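PDB 5WAB: putative beta-glucosidase from Bifidobacterium adolescentis, which catalyses, as a family 3 glycoside hydrolase, the hydrolysis of beta-glucosidic linkages and may also release arabinopyranose from ginsenosides. Local coordinates for residues 27-32 / 283-288; 175-180 / 211-216; 408-413 / 452-457. All blocks are in the same frame, centred on the assembly; numbering follows the deposited sequence.

Interaction 1. Residues 27-32 / 283-288; sequences WHLQGV and DLVNKT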
loop_
_atom_site.group_PDB
_atom_site.type_symbol
_atom_site.label_atom_id
_atom_site.label_comp_id
_atom_site.label_asym_id
_atom_site.label_seq_id
_atom_site.Cartn_x
_atom_site.Cartn_y
_atom_site.Cartn_z
ATOM N N TRP A 27 3.009 -21.808 12.662
ATOM C CA TRP A 27 2.692 -21.658 11.248
ATOM C C TRP A 27 1.490 -22.480 10.806
ATOM O O TRP A 27 1.266 -22.613 9.594
ATOM C CB TRP A 27 3.905 -22.010 10.391
ATOM C CG TRP A 27 5.047 -21.107 10.679
ATOM C CD1 TRP A 27 5.140 -19.784 10.370
ATOM C CD2 TRP A 27 6.254 -21.449 11.364
ATOM N NE1 TRP A 27 6.341 -19.279 10.813
ATOM C CE2 TRP A 27 7.043 -20.284 11.425
ATOM C CE3 TRP A 27 6.749 -22.629 11.925
ATOM C CZ2 TRP A 27 8.300 -20.265 12.025
ATOM C CZ3 TRP A 27 7.995 -22.610 12.520
ATOM C CH2 TRP A 27 8.757 -21.436 12.566
ATOM N N HIS A 28 0.721 -23.035 11.738
ATOM C CA HIS A 28 -0.441 -23.840 11.409
ATOM C C HIS A 28 -1.598 -23.464 12.319
ATOM O O HIS A 28 -1.407 -23.150 13.496
ATOM C CB HIS A 28 -0.158 -25.340 11.540
ATOM C CG HIS A 28 0.875 -25.843 10.585
ATOM N ND1 HIS A 28 2.227 -25.652 10.775
ATOM C CD2 HIS A 28 0.750 -26.509 9.413
ATOM C CE1 HIS A 28 2.890 -26.197 9.771
ATOM N NE2 HIS A 28 2.018 -26.724 8.931
ATOM N N LEU A 29 -2.802 -23.516 11.760
ATOM C CA LEU A 29 -4.004 -23.429 12.563
ATOM C C LEU A 29 -4.083 -24.643 13.493
ATOM O O LEU A 29 -3.348 -25.623 13.342
ATOM C CB LEU A 29 -5.232 -23.357 11.656
ATOM C CG LEU A 29 -5.249 -22.270 10.577
ATOM C CD1 LEU A 29 -6.465 -22.442 9.671
ATOM C CD2 LEU A 29 -5.233 -20.880 11.185
ATOM N N GLN A 30 -4.970 -24.566 14.483
ATOM C CA GLN A 30 -5.133 -25.693 15.391
ATOM C C GLN A 30 -5.824 -26.829 14.654
ATOM O O GLN A 30 -6.936 -26.666 14.144
ATOM C CB GLN A 30 -5.941 -25.299 16.624
ATOM C CG GLN A 30 -6.226 -26.471 17.561
ATOM C CD GLN A 30 -4.960 -27.176 18.055
ATOM O OE1 GLN A 30 -4.063 -26.548 18.630
ATOM N NE2 GLN A 30 -4.892 -28.490 17.843
ATOM N N GLY A 31 -5.164 -27.972 14.586
ATOM C CA GLY A 31 -5.776 -29.122 13.963
ATOM C C GLY A 31 -6.532 -29.991 14.944
ATOM O O GLY A 31 -5.957 -30.487 15.918
ATOM N N VAL A 32 -7.835 -30.143 14.715
ATOM C CA VAL A 32 -8.633 -31.148 15.402
ATOM C C VAL A 32 -8.946 -32.195 14.341
ATOM O O VAL A 32 -10.089 -32.313 13.881
ATOM C CB VAL A 32 -9.911 -30.547 16.017
ATOM C CG1 VAL A 32 -10.548 -31.525 17.000
ATOM C CG2 VAL A 32 -9.615 -29.215 16.688
ATOM N N ASP A 283 -15.189 -22.109 10.304
ATOM C CA ASP A 283 -15.600 -21.564 9.011
ATOM C C ASP A 283 -14.403 -21.276 8.118
ATOM O O ASP A 283 -14.476 -21.460 6.898
ATOM C CB ASP A 283 -16.416 -20.284 9.206
ATOM C CG ASP A 283 -17.771 -20.541 9.824
ATOM O OD1 ASP A 283 -18.303 -21.653 9.652
ATOM O OD2 ASP A 283 -18.305 -19.626 10.482
ATOM N N LEU A 284 -13.296 -20.812 8.706
ATOM C CA LEU A 284 -12.086 -20.573 7.925
ATOM C C LEU A 284 -11.589 -21.860 7.281
ATOM O O LEU A 284 -11.222 -21.879 6.101
ATOM C CB LEU A 284 -11.000 -19.960 8.801
ATOM C CG LEU A 284 -9.671 -19.766 8.071
ATOM C CD1 LEU A 284 -9.845 -18.841 6.873
ATOM C CD2 LEU A 284 -8.623 -19.244 9.023
ATOM N N VAL A 285 -11.550 -22.947 8.051
ATOM C CA VAL A 285 -11.137 -24.232 7.495
ATOM C C VAL A 285 -12.073 -24.648 6.369
ATOM O O VAL A 285 -11.627 -25.096 5.306
ATOM C CB VAL A 285 -11.064 -25.297 8.606
ATOM C CG1 VAL A 285 -10.951 -26.691 8.009
ATOM C CG2 VAL A 285 -9.867 -25.026 9.517
ATOM N N ASN A 286 -13.383 -24.471 6.565
ATOM C CA ASN A 286 -14.340 -24.856 5.530
ATOM C C ASN A 286 -14.213 -23.971 4.292
ATOM O O ASN A 286 -14.393 -24.447 3.165
ATOM C CB ASN A 286 -15.759 -24.829 6.095
ATOM C CG ASN A 286 -16.008 -25.963 7.088
ATOM O OD1 ASN A 286 -15.415 -27.034 6.975
ATOM N ND2 ASN A 286 -16.879 -25.729 8.064
ATOM N N LYS A 287 -13.917 -22.676 4.478
ATOM C CA LYS A 287 -13.728 -21.791 3.331
ATOM C C LYS A 287 -12.509 -22.186 2.505
ATOM O O LYS A 287 -12.518 -22.038 1.277
ATOM C CB LYS A 287 -13.586 -20.340 3.795
ATOM C CG LYS A 287 -14.865 -19.706 4.310
ATOM C CD LYS A 287 -14.612 -18.283 4.784
ATOM C CE LYS A 287 -15.858 -17.686 5.428
ATOM N NZ LYS A 287 -15.624 -16.295 5.932
ATOM N N THR A 288 -11.465 -22.700 3.153
ATOM C CA THR A 288 -10.220 -23.046 2.485
ATOM C C THR A 288 -10.095 -24.534 2.194
ATOM O O THR A 288 -9.079 -24.955 1.631
ATOM C CB THR A 288 -9.035 -22.596 3.337
ATOM O OG1 THR A 288 -9.062 -23.301 4.582
ATOM C CG2 THR A 288 -9.131 -21.107 3.618
#
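L29 presses one branch of its side chain against L284 and V285 on the helix 271-292, and this small apolar patch carries nearly all of the contact. Its CD1 methyl comes within 3.9 Å of L284 CD2 and 4.3 Å of V285 CG2, entering between two side chains from successive positions on the helix. The side chains of L29 and L284 meet at about a right angle, touching methyl to methyl instead of lying alongside each other. In L29, CG is anti to the carbonyl carbon (chi1 -54°), while L284 holds its CG anti to the backbone N (chi1 176°) and reaches out from the helix toward the loop. All three residues are buried, and the packing extends past them: L29 also rests on I42 and L249, and V285 on Y40. Residues 27-29 pair with Y40 and I42, at the start of strand 41-44 of the parallel barrel sheet, through backbone bonds of W27 with I42 and of L29 with Y40. The contact thus joins a loop at this strand to an outer helix of the TIM-barrel-type domain. Away from L29 the two segments diverge. W27, exposed, stays far from the helix, and H28, partly exposed, turns ND1 to D25. Q30 instead folds its amide back on its own loop: NE2 donates to G31 O over 3.0 Å, approaching well above the carbonyl plane, 55° out of it. On the helix, D283, N286 and K287 are likewise partly exposed and take no part in the apolar patch; OD1 of D283 is held by Q279, and OD1 of N286 by R289.

Interaction 2. Residues 175-180 / 211-216; sequences ALREIY and NRWLLT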
loop_
_atom_site.group_PDB
_atom_site.type_symbol
_atom_site.label_atom_id
_atom_site.label_comp_id
_atom_site.label_asym_id
_atom_site.label_seq_id
_atom_site.Cartn_x
_atom_site.Cartn_y
_atom_site.Cartn_z
ATOM N N ALA A 175 -9.202 11.387 12.527
ATOM C CA ALA A 175 -8.042 10.858 11.820
ATOM C C ALA A 175 -8.132 9.345 11.674
ATOM O O ALA A 175 -7.781 8.797 10.621
ATOM C CB ALA A 175 -6.754 11.273 12.534
ATOM N N LEU A 176 -8.626 8.655 12.706
ATOM C CA LEU A 176 -8.859 7.216 12.596
ATOM C C LEU A 176 -9.882 6.912 11.507
ATOM O O LEU A 176 -9.656 6.052 10.648
ATOM C CB LEU A 176 -9.325 6.657 13.941
ATOM C CG LEU A 176 -8.272 6.341 15.000
ATOM C CD1 LEU A 176 -8.948 5.990 16.292
ATOM C CD2 LEU A 176 -7.366 5.201 14.546
ATOM N N ARG A 177 -11.011 7.626 11.518
ATOM C CA ARG A 177 -12.093 7.332 10.585
ATOM C C ARG A 177 -11.742 7.719 9.151
ATOM O O ARG A 177 -12.165 7.043 8.208
ATOM C CB ARG A 177 -13.367 8.052 11.023
ATOM C CG ARG A 177 -13.929 7.583 12.347
ATOM C CD ARG A 177 -14.539 6.218 12.207
ATOM N NE ARG A 177 -15.240 5.814 13.420
ATOM C CZ ARG A 177 -16.007 4.734 13.507
ATOM N NH1 ARG A 177 -16.172 3.954 12.446
ATOM N NH2 ARG A 177 -16.616 4.442 14.648
ATOM N N GLU A 178 -10.990 8.803 8.956
ATOM C CA GLU A 178 -10.746 9.300 7.605
ATOM C C GLU A 178 -9.413 8.859 7.015
ATOM O O GLU A 178 -9.290 8.797 5.785
ATOM C CB GLU A 178 -10.821 10.831 7.564
ATOM C CG GLU A 178 -12.172 11.419 7.943
ATOM C CD GLU A 178 -12.278 12.896 7.615
ATOM O OE1 GLU A 178 -11.557 13.352 6.703
ATOM O OE2 GLU A 178 -13.062 13.603 8.283
ATOM N N ILE A 179 -8.403 8.569 7.840
ATOM C CA ILE A 179 -7.058 8.248 7.355
ATOM C C ILE A 179 -6.744 6.762 7.509
ATOM O O ILE A 179 -6.447 6.077 6.528
ATOM C CB ILE A 179 -5.985 9.118 8.048
ATOM C CG1 ILE A 179 -6.301 10.613 7.899
ATOM C CG2 ILE A 179 -4.608 8.775 7.503
ATOM C CD1 ILE A 179 -6.362 11.112 6.471
ATOM N N TYR A 180 -6.794 6.246 8.735
ATOM C CA TYR A 180 -6.236 4.928 9.016
ATOM C C TYR A 180 -7.243 3.795 8.891
ATOM O O TYR A 180 -6.830 2.633 8.795
ATOM C CB TYR A 180 -5.611 4.935 10.419
ATOM C CG TYR A 180 -4.581 6.035 10.542
ATOM C CD1 TYR A 180 -3.287 5.846 10.077
ATOM C CD2 TYR A 180 -4.915 7.281 11.066
ATOM C CE1 TYR A 180 -2.345 6.848 10.154
ATOM C CE2 TYR A 180 -3.970 8.299 11.150
ATOM C CZ TYR A 180 -2.687 8.073 10.685
ATOM O OH TYR A 180 -1.734 9.063 10.752
ATOM N N ASN A 211 -8.633 -4.814 21.848
ATOM C CA ASN A 211 -9.461 -3.633 21.626
ATOM C C ASN A 211 -10.818 -4.095 21.101
ATOM O O ASN A 211 -10.977 -4.351 19.904
ATOM C CB ASN A 211 -8.766 -2.690 20.646
ATOM C CG ASN A 211 -9.330 -1.284 20.670
ATOM O OD1 ASN A 211 -10.491 -1.068 21.028
ATOM N ND2 ASN A 211 -8.512 -0.317 20.260
ATOM N N ARG A 212 -11.800 -4.201 21.997
ATOM C CA ARG A 212 -13.118 -4.668 21.576
ATOM C C ARG A 212 -13.795 -3.662 20.654
ATOM O O ARG A 212 -14.490 -4.049 19.705
ATOM C CB ARG A 212 -14.000 -4.944 22.794
ATOM C CG ARG A 212 -15.384 -5.436 22.429
ATOM C CD ARG A 212 -16.121 -5.958 23.640
ATOM N NE ARG A 212 -17.492 -6.324 23.308
ATOM C CZ ARG A 212 -17.848 -7.501 22.793
ATOM N NH1 ARG A 212 -16.932 -8.432 22.546
ATOM N NH2 ARG A 212 -19.124 -7.752 22.523
ATOM N N TRP A 213 -13.614 -2.368 20.920
ATOM C CA TRP A 213 -14.154 -1.357 20.022
ATOM C C TRP A 213 -13.621 -1.545 18.611
ATOM O O TRP A 213 -14.379 -1.485 17.636
ATOM C CB TRP A 213 -13.822 0.041 20.542
ATOM C CG TRP A 213 -14.207 1.130 19.596
ATOM C CD1 TRP A 213 -15.458 1.633 19.397
ATOM C CD2 TRP A 213 -13.337 1.858 18.721
ATOM N NE1 TRP A 213 -15.423 2.629 18.453
ATOM C CE2 TRP A 213 -14.130 2.789 18.026
ATOM C CE3 TRP A 213 -11.965 1.816 18.463
ATOM C CZ2 TRP A 213 -13.595 3.669 17.085
ATOM C CZ3 TRP A 213 -11.437 2.690 17.531
ATOM C CH2 TRP A 213 -12.250 3.600 16.851
ATOM N N LEU A 214 -12.321 -1.800 18.486
ATOM C CA LEU A 214 -11.724 -1.951 17.168
ATOM C C LEU A 214 -12.184 -3.245 16.506
ATOM O O LEU A 214 -12.721 -3.228 15.392
ATOM C CB LEU A 214 -10.197 -1.905 17.292
ATOM C CG LEU A 214 -9.393 -1.926 15.994
ATOM C CD1 LEU A 214 -9.604 -0.625 15.227
ATOM C CD2 LEU A 214 -7.913 -2.149 16.287
ATOM N N LEU A 215 -12.010 -4.379 17.196
ATOM C CA LEU A 215 -12.224 -5.690 16.594
ATOM C C LEU A 215 -13.694 -6.089 16.513
ATOM O O LEU A 215 -14.031 -6.989 15.735
ATOM C CB LEU A 215 -11.457 -6.755 17.375
ATOM C CG LEU A 215 -9.940 -6.607 17.527
ATOM C CD1 LEU A 215 -9.345 -7.838 18.218
ATOM C CD2 LEU A 215 -9.286 -6.378 16.173
ATOM N N THR A 216 -14.575 -5.459 17.293
ATOM C CA THR A 216 -15.975 -5.865 17.321
ATOM C C THR A 216 -16.906 -4.711 16.981
ATOM O O THR A 216 -17.682 -4.825 16.028
ATOM C CB THR A 216 -16.332 -6.456 18.694
ATOM O OG1 THR A 216 -15.487 -7.580 18.965
ATOM C CG2 THR A 216 -17.794 -6.921 18.714
#
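W213 receives two side chains from the helix 173-180 on neighbouring carbons of its six-membered ring. L176 CD1 lies 4.1 Å from W213 CH2, and R177 NH2 lies 4.0 Å from W213 CZ2; both approach obliquely. The guanidinium and indole planes stand 88° apart, which rules out parallel stacking. With CG anti to the backbone N (chi1 173°), the indole extends from the start of its helix toward the other one. R177 has its CG anti to the carbonyl carbon and then bends at chi2 (-72°), a kink that brings NH2 to the six-membered ring. The charge itself is paired outside the two segments, by a salt bridge from NH1 to E222; W630 adds a cation-pi contact. N211 N-caps the W213 helix: its OD1 accepts from L214 N at 3.2 Å, with the donor high above the carbonyl plane of the amide. The helices come after strands 149-155 and 195-198 of the parallel sheet, each with short strands of a small mixed sheet in between, and meet through W213 against L176 and R177 as part of the outer helical layer of a TIM-barrel-type domain.

Interaction 3. Residues 408-413 / 452-457; sequences LGLPEA and SVVSVA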
loop_
_atom_site.group_PDB
_atom_site.type_symbol
_atom_site.label_atom_id
_atom_site.label_comp_id
_atom_site.label_asym_id
_atom_site.label_seq_id
_atom_site.Cartn_x
_atom_site.Cartn_y
_atom_site.Cartn_z
ATOM N N LEU A 408 21.374 3.702 -8.672
ATOM C CA LEU A 408 21.609 4.163 -7.314
ATOM C C LEU A 408 20.453 3.734 -6.413
ATOM O O LEU A 408 19.439 3.194 -6.870
ATOM C CB LEU A 408 21.776 5.680 -7.302
ATOM C CG LEU A 408 22.751 6.195 -8.360
ATOM C CD1 LEU A 408 22.752 7.722 -8.423
ATOM C CD2 LEU A 408 24.149 5.648 -8.093
ATOM N N GLY A 409 20.594 4.004 -5.124
ATOM C CA GLY A 409 19.523 3.705 -4.209
ATOM C C GLY A 409 20.046 3.231 -2.869
ATOM O O GLY A 409 21.207 3.446 -2.520
ATOM N N LEU A 410 19.152 2.579 -2.123
ATOM C CA LEU A 410 19.421 2.181 -0.752
ATOM C C LEU A 410 19.888 0.738 -0.709
ATOM O O LEU A 410 19.189 -0.137 -1.239
ATOM C CB LEU A 410 18.163 2.340 0.090
ATOM C CG LEU A 410 17.509 3.717 0.095
ATOM C CD1 LEU A 410 16.225 3.675 0.916
ATOM C CD2 LEU A 410 18.470 4.753 0.639
ATOM N N PRO A 411 21.048 0.439 -0.137
ATOM C CA PRO A 411 21.393 -0.957 0.143
ATOM C C PRO A 411 20.517 -1.488 1.266
ATOM O O PRO A 411 19.805 -0.740 1.938
ATOM C CB PRO A 411 22.866 -0.896 0.558
ATOM C CG PRO A 411 23.329 0.464 0.174
ATOM C CD PRO A 411 22.134 1.350 0.247
ATOM N N GLU A 412 20.582 -2.806 1.474
ATOM C CA GLU A 412 19.699 -3.439 2.450
ATOM C C GLU A 412 19.915 -2.882 3.855
ATOM O O GLU A 412 18.953 -2.710 4.614
ATOM C CB GLU A 412 19.896 -4.955 2.440
ATOM C CG GLU A 412 19.212 -5.673 1.291
ATOM C CD GLU A 412 19.134 -7.173 1.515
ATOM O OE1 GLU A 412 19.763 -7.668 2.475
ATOM O OE2 GLU A 412 18.444 -7.859 0.731
ATOM N N ALA A 413 21.169 -2.583 4.216
ATOM C CA ALA A 413 21.457 -2.068 5.551
ATOM C C ALA A 413 20.930 -0.653 5.757
ATOM O O ALA A 413 20.778 -0.224 6.905
ATOM C CB ALA A 413 22.958 -2.112 5.823
ATOM N N SER A 452 11.358 2.847 0.234
ATOM C CA SER A 452 10.520 3.994 0.558
ATOM C C SER A 452 11.180 5.248 0.000
ATOM O O SER A 452 12.276 5.195 -0.565
ATOM C CB SER A 452 10.279 4.102 2.065
ATOM O OG SER A 452 9.272 5.064 2.334
ATOM N N VAL A 453 10.492 6.384 0.161
ATOM C CA VAL A 453 10.889 7.625 -0.500
ATOM C C VAL A 453 12.333 7.962 -0.176
ATOM O O VAL A 453 12.738 7.977 0.991
ATOM C CB VAL A 453 9.956 8.777 -0.085
ATOM C CG1 VAL A 453 10.572 10.103 -0.442
ATOM C CG2 VAL A 453 8.622 8.650 -0.776
ATOM N N VAL A 454 13.113 8.245 -1.215
ATOM C CA VAL A 454 14.423 8.855 -1.055
ATOM C C VAL A 454 14.352 10.266 -1.624
ATOM O O VAL A 454 13.538 10.565 -2.506
ATOM C CB VAL A 454 15.547 8.040 -1.730
ATOM C CG1 VAL A 454 15.613 6.636 -1.142
ATOM C CG2 VAL A 454 15.361 8.003 -3.243
ATOM N N SER A 455 15.194 11.147 -1.093
ATOM C CA SER A 455 15.296 12.495 -1.627
ATOM C C SER A 455 15.947 12.466 -3.004
ATOM O O SER A 455 16.854 11.668 -3.267
ATOM C CB SER A 455 16.110 13.369 -0.682
ATOM O OG SER A 455 17.325 12.719 -0.350
ATOM N N VAL A 456 15.478 13.341 -3.890
ATOM C CA VAL A 456 15.946 13.389 -5.265
ATOM C C VAL A 456 16.537 14.749 -5.619
ATOM O O VAL A 456 17.607 14.825 -6.233
ATOM C CB VAL A 456 14.817 13.015 -6.248
ATOM C CG1 VAL A 456 15.318 13.080 -7.681
ATOM C CG2 VAL A 456 14.266 11.627 -5.933
ATOM N N ALA A 457 15.865 15.831 -5.230
ATOM C CA ALA A 457 16.288 17.177 -5.612
ATOM C C ALA A 457 17.739 17.533 -5.298
ATOM O O ALA A 457 18.349 18.246 -6.113
ATOM C CB ALA A 457 15.350 18.203 -4.959
#
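This is a buried, essentially apolar contact between two chain segments at the carboxyl ends of adjacent parallel strands, 403-409 and 444-449, in the mixed six-stranded sheet. It rests on L410 and V454. The CG1 methyl of V454 sits against the fork of the leucine, 3.7 Å from L410 CD1, the same distance from L410 CG, and 3.9 Å from L410 CD2. The two side chains slide past each other in opposite directions. With L410 CG (chi1 -55°) and V454 CG1 (chi1 -59°) each anti to its own carbonyl carbon, CG1 is the valine methyl that faces the leucine. At the margin, L410 CD1 only approaches S452 O, 4.5 Å away. Just before L410, the strand ends at G409, whose backbone angles would jam a side chain against the carbonyl oxygen of L408. Backbone bonds of L408 with V447 and S449, and of L410 with S449, hold the segment beside strand 444-449, while V454 also rests on L448 of that strand. The loop 452-457 is fixed by polar ends bonded elsewhere: S452 OG bonds to P116 O and Q496 NE2, S455 OG to D425. Through P116 this loop reaches the N-terminal barrel-type domain. The chain segments leaving two neighbouring parallel strands thus meet at the carboxyl edge of the sheet, in the alpha/beta sandwich that is the second domain of family 3 glycoside hydrolases.

How the interactions relate
Interactions 1 and 2 belong to the barrel-type part of the chain, with interaction 2 nested in the long loop of sequence closed by interaction 1; their centres lie about 27 Å apart. Interaction 1 bridges the strand-41-44 side to helix 271-292, whereas interaction 2 joins helices 173-180 and 212-222 within that span. Interaction 3 comes later in the chain, in the family 3 C-terminal domain with its six-stranded mixed sheet. Its centre is about 41 Å from that of interaction 1 and about 32 Å from that of interaction 2, on the opposite side of the chain's centre from both. None of the three touches another: they are separate packing points in two domains.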